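Local coordinates for protein putative alkaline phosphatase (PDB 4F1V) that binds phosphate with high affinity in the periplasm and probably delivers it to the PstSACB ABC transporter for import, at residues V140-S143 and G147-E150; V91-A96 and T149-R154; D126-S131 and V229-A234. One frame throughout, in Å; residues are numbered along the deposited sequence.

Interaction 1 of 3, residues V140-S143 and G147-E150; sequences VYRS and GTTE. With PI (hydrogenphosphate ion), chain B.
Arg142, at the end of strand 138-142, faces Thr148 and Thr149 in the first turn of helix 147-159, and this buried contact is made chiefly through the hydrogenphosphate held between them. Direct touching is slight: Arg142 CB sits 3.8 Å from Thr149 OG1, and the hydroxyl of Thr148 lies obliquely to the guanidinium. The ion does the joining. The arginine chain bends twice, at chi2 (-77°) and chi3, which carries the guanidinium round to the ligand. Its NH2 gives a fairly straight bond of 2.8 Å (164°) to phosphate O2, which lies at the edge of the group and in its plane, while NH1 reaches O3 at 2.9 Å with a more bent geometry (131°). From the helix, Gly147 N donates to phosphate O1 at 2.7 Å and Thr148 N to O3 at 3.0 Å. With OG1 beside its own backbone N, Thr148 also turns its hydroxyl onto O3, at 2.7 Å, so that oxygen takes three bonds from this contact. Glu144 pairs with Arg142 NH2 and would tend to fix the rotation of the guanidinium. Farther from the ion, one water bridges Arg142 O and Thr149 OG1, and Tyr207 OH also bonds that hydroxyl. Thr9, Leu10, Ser33 and Ser146 supply further bonds to the phosphate. A helix start with its N-H groups aimed at the anion, probably aided by the helix dipole, and an arginine reaching in from the neighbouring strand are typical of the ligand cleft of a venus-flytrap phosphate-binding protein.

Interaction 2 of 3, residues V91-A96 and T149-R154; sequences VGTSVA and TELFTR
The Phe152 ring is approached obliquely by Val95, whose CG1 lies 4.2 Å from CD1, the two side chains crossing at about a right angle. Aromatic neighbours hold it too: Tyr207 stacks with it and Phe118 meets it edge-to-face. The ring gets there because CG is anti to the backbone N (chi1 -176°). The second flat group, the Glu150 carboxylate, is met from above its plane by Arg154 NH2, in a salt bridge of 3.0 Å to OE2 along the helix, made by the arginine conformer described, one of two; Ser64 and Lys65 N also bond this carboxylate. Between strand and helix the packing is apolar. Val95 splits its methyls, CG1 going to the ring and CG2 to Leu151 CB at 4.0 Å. Further along, Thr93 CG2 packs against Leu151 CD1 at 3.8 Å. The Thr93 hydroxyl is turned from the helix to Ser94 O, donating in the carbonyl plane on a lone pair at 2.8 Å, which leaves the methyl for the leucine. Strand 85-94 is an edge strand of the five-stranded sheet, and the chain beyond Val95 passes on to strand 99-100 of the other sheet, consistent with the interdomain hinge crossover of periplasmic binding proteins, packed here on helix 147-159.

Interaction 3 of 3, residues D126-S131 and V229-A234; sequences DGISGS and VGKNVA
Lys231 reaches across to Ser129 and presents its ammonium to both oxygens of that residue. NZ donates to Ser129 OG at 2.8 Å and to the backbone Ser129 O at 3.0 Å, the latter bond tilted 29° from the carbonyl plane. The hydroxyl is placed for this because OG lies between its backbone N and carbonyl carbon (chi1 68°), and the lysine chain, extended at first, bends at chi3 to bring NZ in. The ammonium is further held by a salt bridge to Glu113 OE2, its strongest polar partner, and by Asp108 O, so four acceptors gather round three protons and some sharing is likely. Glu113 works on both sides, since its other oxygen, OE1, accepts from Ser129 N. Apolar atoms border the polar centre: Val233 CG2 lies 4.0 Å from Ser129 OG, and Ile128 CG2 4.2 Å from Lys231 NZ. Ser129 occupies the second position of a type II turn from Ile128 to Ser131, whose closing bond, Ser131 N to Ile128 O, is weak at 3.4 Å. Replacing Ser129 by an alanine takes away OG, and the ammonium would probably be left to rely on Ser129 O, Glu113 and Asp108. Lys231 has a second conformer, so these bonds hold for the one described. The chemistry implies that a single cation, probably balanced largely by Glu113, ties two loops together through one carbonyl and one hydroxyl of Ser129, with Asp108 O as a further acceptor.

Interactions 1 and 2 are buried, their centres about 10 Å apart, and draw on the same helix, 147-159: its N-terminal turn serves the anion in interaction 1, while the following turn packs on the 91-96 segment in interaction 2. Their chemistry splits accordingly, polar groups and a guanidinium converging on a ligand in the first, methyls and an aromatic ring in the second. Interaction 3 shares no helix or strand with them. Its centre lies about 27 Å from that of the chain, partly buried, and it joins two loops through a lysine. Charge carries interactions 1 and 3 but not the strand-helix packing of interaction 2: in interaction 1 it meets a bound ion, in interaction 3 a carboxylate of the protein itself.

Interaction 1 of 3, residues V140-S143 and G147-E150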
# COMPACT_ATOMS: atom_id res chain seq x y z
N VAL A 140 -13.14 -5.85 11.96
CA VAL A 140 -13.51 -5.75 10.55
C VAL A 140 -12.23 -5.90 9.71
O VAL A 140 -11.18 -5.37 10.07
CB VAL A 140 -14.19 -4.39 10.22
CG1 VAL A 140 -14.67 -4.37 8.77
CG2 VAL A 140 -15.35 -4.12 11.17
N TYR A 141 -12.29 -6.66 8.63
CA TYR A 141 -11.12 -6.97 7.80
C TYR A 141 -11.55 -6.98 6.33
O TYR A 141 -12.71 -7.05 5.98
CB TYR A 141 -10.45 -8.27 8.24
CG TYR A 141 -11.29 -9.49 7.93
CD1 TYR A 141 -11.10 -10.21 6.76
CD2 TYR A 141 -12.28 -9.90 8.80
CE1 TYR A 141 -11.86 -11.30 6.43
CE2 TYR A 141 -13.11 -10.96 8.46
CZ TYR A 141 -12.91 -11.69 7.30
OH TYR A 141 -13.69 -12.78 6.96
N ARG A 142 -10.52 -6.97 5.45
CA ARG A 142 -10.77 -6.95 4.00
C ARG A 142 -11.06 -8.34 3.48
O ARG A 142 -10.25 -9.27 3.65
CB ARG A 142 -9.55 -6.32 3.27
CG ARG A 142 -9.42 -4.83 3.51
CD ARG A 142 -10.42 -4.02 2.70
NE ARG A 142 -10.15 -4.09 1.26
CZ ARG A 142 -9.18 -3.39 0.67
NH1 ARG A 142 -8.50 -2.45 1.35
NH2 ARG A 142 -8.91 -3.61 -0.62
N SER A 143 -12.18 -8.48 2.79
CA SER A 143 -12.57 -9.73 2.20
C SER A 143 -11.70 -10.25 1.07
O SER A 143 -11.59 -11.44 0.85
CB SER A 143 -14.03 -9.62 1.65
OG SER A 143 -14.09 -8.75 0.53
N GLY A 147 -3.59 -5.02 -0.65
CA GLY A 147 -2.28 -4.55 -0.27
C GLY A 147 -2.23 -3.95 1.13
O GLY A 147 -1.17 -4.04 1.80
N THR A 148 -3.29 -3.32 1.59
CA THR A 148 -3.36 -2.87 2.98
C THR A 148 -3.18 -4.08 3.91
O THR A 148 -2.43 -4.05 4.91
CB THR A 148 -4.65 -2.15 3.31
OG1 THR A 148 -4.91 -1.10 2.34
CG2 THR A 148 -4.55 -1.47 4.68
N THR A 149 -3.87 -5.18 3.59
CA THR A 149 -3.67 -6.42 4.36
C THR A 149 -2.21 -6.85 4.31
O THR A 149 -1.66 -7.27 5.36
CB THR A 149 -4.56 -7.56 3.84
OG1 THR A 149 -5.92 -7.16 4.04
CG2 THR A 149 -4.27 -8.88 4.57
N GLU A 150 -1.56 -6.82 3.13
CA GLU A 150 -0.16 -7.24 3.07
C GLU A 150 0.70 -6.34 3.99
O GLU A 150 1.53 -6.84 4.77
CB GLU A 150 0.33 -7.24 1.62
CG GLU A 150 1.76 -7.83 1.51
CD GLU A 150 2.17 -8.01 0.05
OE1 GLU A 150 1.53 -8.82 -0.65
OE2 GLU A 150 3.16 -7.33 -0.39
P PI B . -5.76 -2.12 -1.25
O1 PI B . -5.12 -3.23 -2.07
O2 PI B . -7.15 -1.75 -1.79
O3 PI B . -5.83 -2.52 0.23
O4 PI B . -4.88 -0.84 -1.38
O HOH W 1 -7.56 -9.14 3.08

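Interaction 2 of 3, residues V91-A96 and T149-R154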
# COMPACT_ATOMS: atom_id res chain seq x y z
N VAL A 91 4.68 6.16 -3.00
CA VAL A 91 4.72 6.95 -1.78
C VAL A 91 4.90 5.99 -0.58
O VAL A 91 4.61 4.83 -0.67
CB VAL A 91 3.46 7.83 -1.57
CG1 VAL A 91 3.19 8.71 -2.79
CG2 VAL A 91 2.22 6.96 -1.28
N GLY A 92 5.36 6.60 0.56
CA GLY A 92 5.28 5.87 1.83
C GLY A 92 3.96 6.08 2.54
O GLY A 92 3.29 7.12 2.31
N THR A 93 3.60 5.17 3.41
CA THR A 93 2.34 5.25 4.13
C THR A 93 2.43 4.58 5.49
O THR A 93 3.08 3.52 5.64
CB THR A 93 1.18 4.57 3.30
OG1 THR A 93 -0.06 4.84 3.89
CG2 THR A 93 1.39 3.10 3.03
N SER A 94 1.72 5.15 6.46
CA SER A 94 1.42 4.44 7.68
C SER A 94 0.21 3.46 7.42
O SER A 94 -0.44 3.53 6.37
CB SER A 94 1.07 5.40 8.83
OG SER A 94 -0.10 6.13 8.48
N VAL A 95 -0.06 2.61 8.41
CA VAL A 95 -1.27 1.84 8.46
C VAL A 95 -1.98 2.22 9.78
O VAL A 95 -1.40 2.00 10.87
CB VAL A 95 -1.03 0.32 8.40
CG1 VAL A 95 -2.37 -0.43 8.53
CG2 VAL A 95 -0.28 -0.05 7.13
N ALA A 96 -3.14 2.84 9.67
CA ALA A 96 -3.90 3.35 10.82
C ALA A 96 -4.85 2.25 11.40
O ALA A 96 -5.20 1.31 10.68
CB ALA A 96 -4.71 4.57 10.36
N THR A 149 -3.87 -5.18 3.59
CA THR A 149 -3.67 -6.42 4.36
C THR A 149 -2.21 -6.85 4.31
O THR A 149 -1.66 -7.27 5.36
CB THR A 149 -4.56 -7.56 3.84
OG1 THR A 149 -5.92 -7.16 4.04
CG2 THR A 149 -4.27 -8.88 4.57
N GLU A 150 -1.56 -6.82 3.13
CA GLU A 150 -0.16 -7.24 3.07
C GLU A 150 0.70 -6.34 3.99
O GLU A 150 1.53 -6.84 4.77
CB GLU A 150 0.33 -7.24 1.62
CG GLU A 150 1.76 -7.83 1.51
CD GLU A 150 2.17 -8.01 0.05
OE1 GLU A 150 1.53 -8.82 -0.65
OE2 GLU A 150 3.16 -7.33 -0.39
N LEU A 151 0.53 -5.02 3.89
CA LEU A 151 1.35 -4.12 4.72
C LEU A 151 1.13 -4.39 6.22
O LEU A 151 2.07 -4.33 7.03
CB LEU A 151 1.02 -2.65 4.41
CG LEU A 151 1.45 -2.15 3.03
CD1 LEU A 151 1.00 -0.72 2.85
CD2 LEU A 151 2.95 -2.30 2.84
N PHE A 152 -0.11 -4.62 6.60
CA PHE A 152 -0.47 -4.84 8.02
C PHE A 152 0.04 -6.20 8.54
O PHE A 152 0.58 -6.28 9.64
CB PHE A 152 -1.98 -4.71 8.17
CG PHE A 152 -2.48 -4.82 9.61
CD1 PHE A 152 -2.00 -4.02 10.62
CD2 PHE A 152 -3.48 -5.72 9.92
CE1 PHE A 152 -2.46 -4.08 11.91
CE2 PHE A 152 -3.98 -5.81 11.22
CZ PHE A 152 -3.49 -5.00 12.20
N THR A 153 -0.17 -7.24 7.74
CA THR A 153 0.27 -8.57 8.17
C THR A 153 1.78 -8.69 8.16
O THR A 153 2.32 -9.48 8.95
CB THR A 153 -0.40 -9.70 7.38
OG1 THR A 153 -0.03 -9.64 5.97
CG2 THR A 153 -1.89 -9.72 7.56
N ARG A 154 2.52 -7.89 7.38
CA ARG A 154 3.99 -7.83 7.58
C ARG A 154 4.31 -7.44 9.01
O ARG A 154 5.25 -7.98 9.64
CB ARG A 154 4.63 -6.87 6.57
CG ARG A 154 4.66 -7.46 5.14
CD ARG A 154 5.44 -6.53 4.18
NE ARG A 154 5.37 -6.92 2.81
CZ ARG A 154 5.89 -8.03 2.27
NH1 ARG A 154 6.71 -8.77 2.97
NH2 ARG A 154 5.64 -8.27 0.97

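Interaction 3 of 3, residues D126-S131 and V229-A234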
# COMPACT_ATOMS: atom_id res chain seq x y z
N ASP A 126 -12.48 -3.70 27.74
CA ASP A 126 -11.90 -3.80 29.06
C ASP A 126 -10.45 -4.30 29.02
O ASP A 126 -9.62 -4.00 29.93
CB ASP A 126 -12.67 -4.80 29.94
CG ASP A 126 -14.14 -4.65 29.90
OD1 ASP A 126 -14.64 -4.81 28.76
OD2 ASP A 126 -14.75 -4.44 30.93
N GLY A 127 -10.17 -5.12 27.99
CA GLY A 127 -8.89 -5.78 27.86
C GLY A 127 -7.80 -4.93 27.22
O GLY A 127 -6.68 -5.41 27.08
N ILE A 128 -8.10 -3.71 26.84
CA ILE A 128 -7.14 -2.69 26.40
C ILE A 128 -6.94 -1.79 27.59
O ILE A 128 -7.89 -1.16 28.07
CB ILE A 128 -7.65 -1.96 25.16
CG1 ILE A 128 -7.86 -2.89 23.95
CG2 ILE A 128 -6.68 -0.81 24.85
CD1 ILE A 128 -8.63 -2.25 22.81
N SER A 129 -5.71 -1.71 28.13
CA SER A 129 -5.52 -0.99 29.34
C SER A 129 -5.74 0.50 29.14
O SER A 129 -5.42 1.10 28.10
CB SER A 129 -4.15 -1.27 29.94
OG SER A 129 -3.13 -0.72 29.14
N GLY A 130 -6.34 1.15 30.17
CA GLY A 130 -6.56 2.58 30.13
C GLY A 130 -7.59 3.05 29.09
O GLY A 130 -7.59 4.22 28.77
N SER A 131 -8.42 2.17 28.57
CA SER A 131 -9.30 2.52 27.43
C SER A 131 -10.52 3.34 27.80
O SER A 131 -11.13 3.93 26.92
CB SER A 131 -9.71 1.26 26.66
OG SER A 131 -10.65 0.59 27.46
N VAL A 229 -0.54 3.82 18.70
CA VAL A 229 0.14 2.54 18.82
C VAL A 229 1.53 2.79 19.36
O VAL A 229 2.23 3.70 18.93
CB VAL A 229 0.20 1.76 17.46
CG1 VAL A 229 0.91 0.45 17.63
CG2 VAL A 229 -1.20 1.56 16.89
N GLY A 230 1.91 1.92 20.34
CA GLY A 230 3.25 1.97 20.91
C GLY A 230 3.32 2.15 22.42
O GLY A 230 4.39 2.27 22.98
N LYS A 231 2.18 2.14 23.13
CA LYS A 231 2.13 2.21 24.58
C LYS A 231 3.07 1.17 25.17
O LYS A 231 3.08 0.01 24.75
CB LYS A 231 0.71 1.93 25.06
CG LYS A 231 0.48 1.93 26.58
CD LYS A 231 -1.05 1.73 26.95
CE LYS A 231 -1.51 0.35 26.53
NZ LYS A 231 -2.96 0.26 26.52
N ASN A 232 3.75 1.53 26.24
CA ASN A 232 4.41 0.62 27.17
C ASN A 232 4.21 1.21 28.64
O ASN A 232 4.84 2.19 29.06
CB ASN A 232 5.85 0.51 26.87
CG ASN A 232 6.55 -0.46 27.77
OD1 ASN A 232 6.07 -0.73 28.87
ND2 ASN A 232 7.73 -0.90 27.32
N VAL A 233 3.23 0.62 29.35
CA VAL A 233 2.90 1.08 30.69
C VAL A 233 4.05 1.00 31.69
O VAL A 233 4.27 1.94 32.51
CB VAL A 233 1.60 0.41 31.26
CG1 VAL A 233 1.28 0.92 32.68
CG2 VAL A 233 0.41 0.62 30.33
N ALA A 234 4.81 -0.08 31.55
CA ALA A 234 5.89 -0.30 32.46
C ALA A 234 6.93 0.78 32.40
O ALA A 234 7.57 1.05 33.46
CB ALA A 234 6.52 -1.65 32.17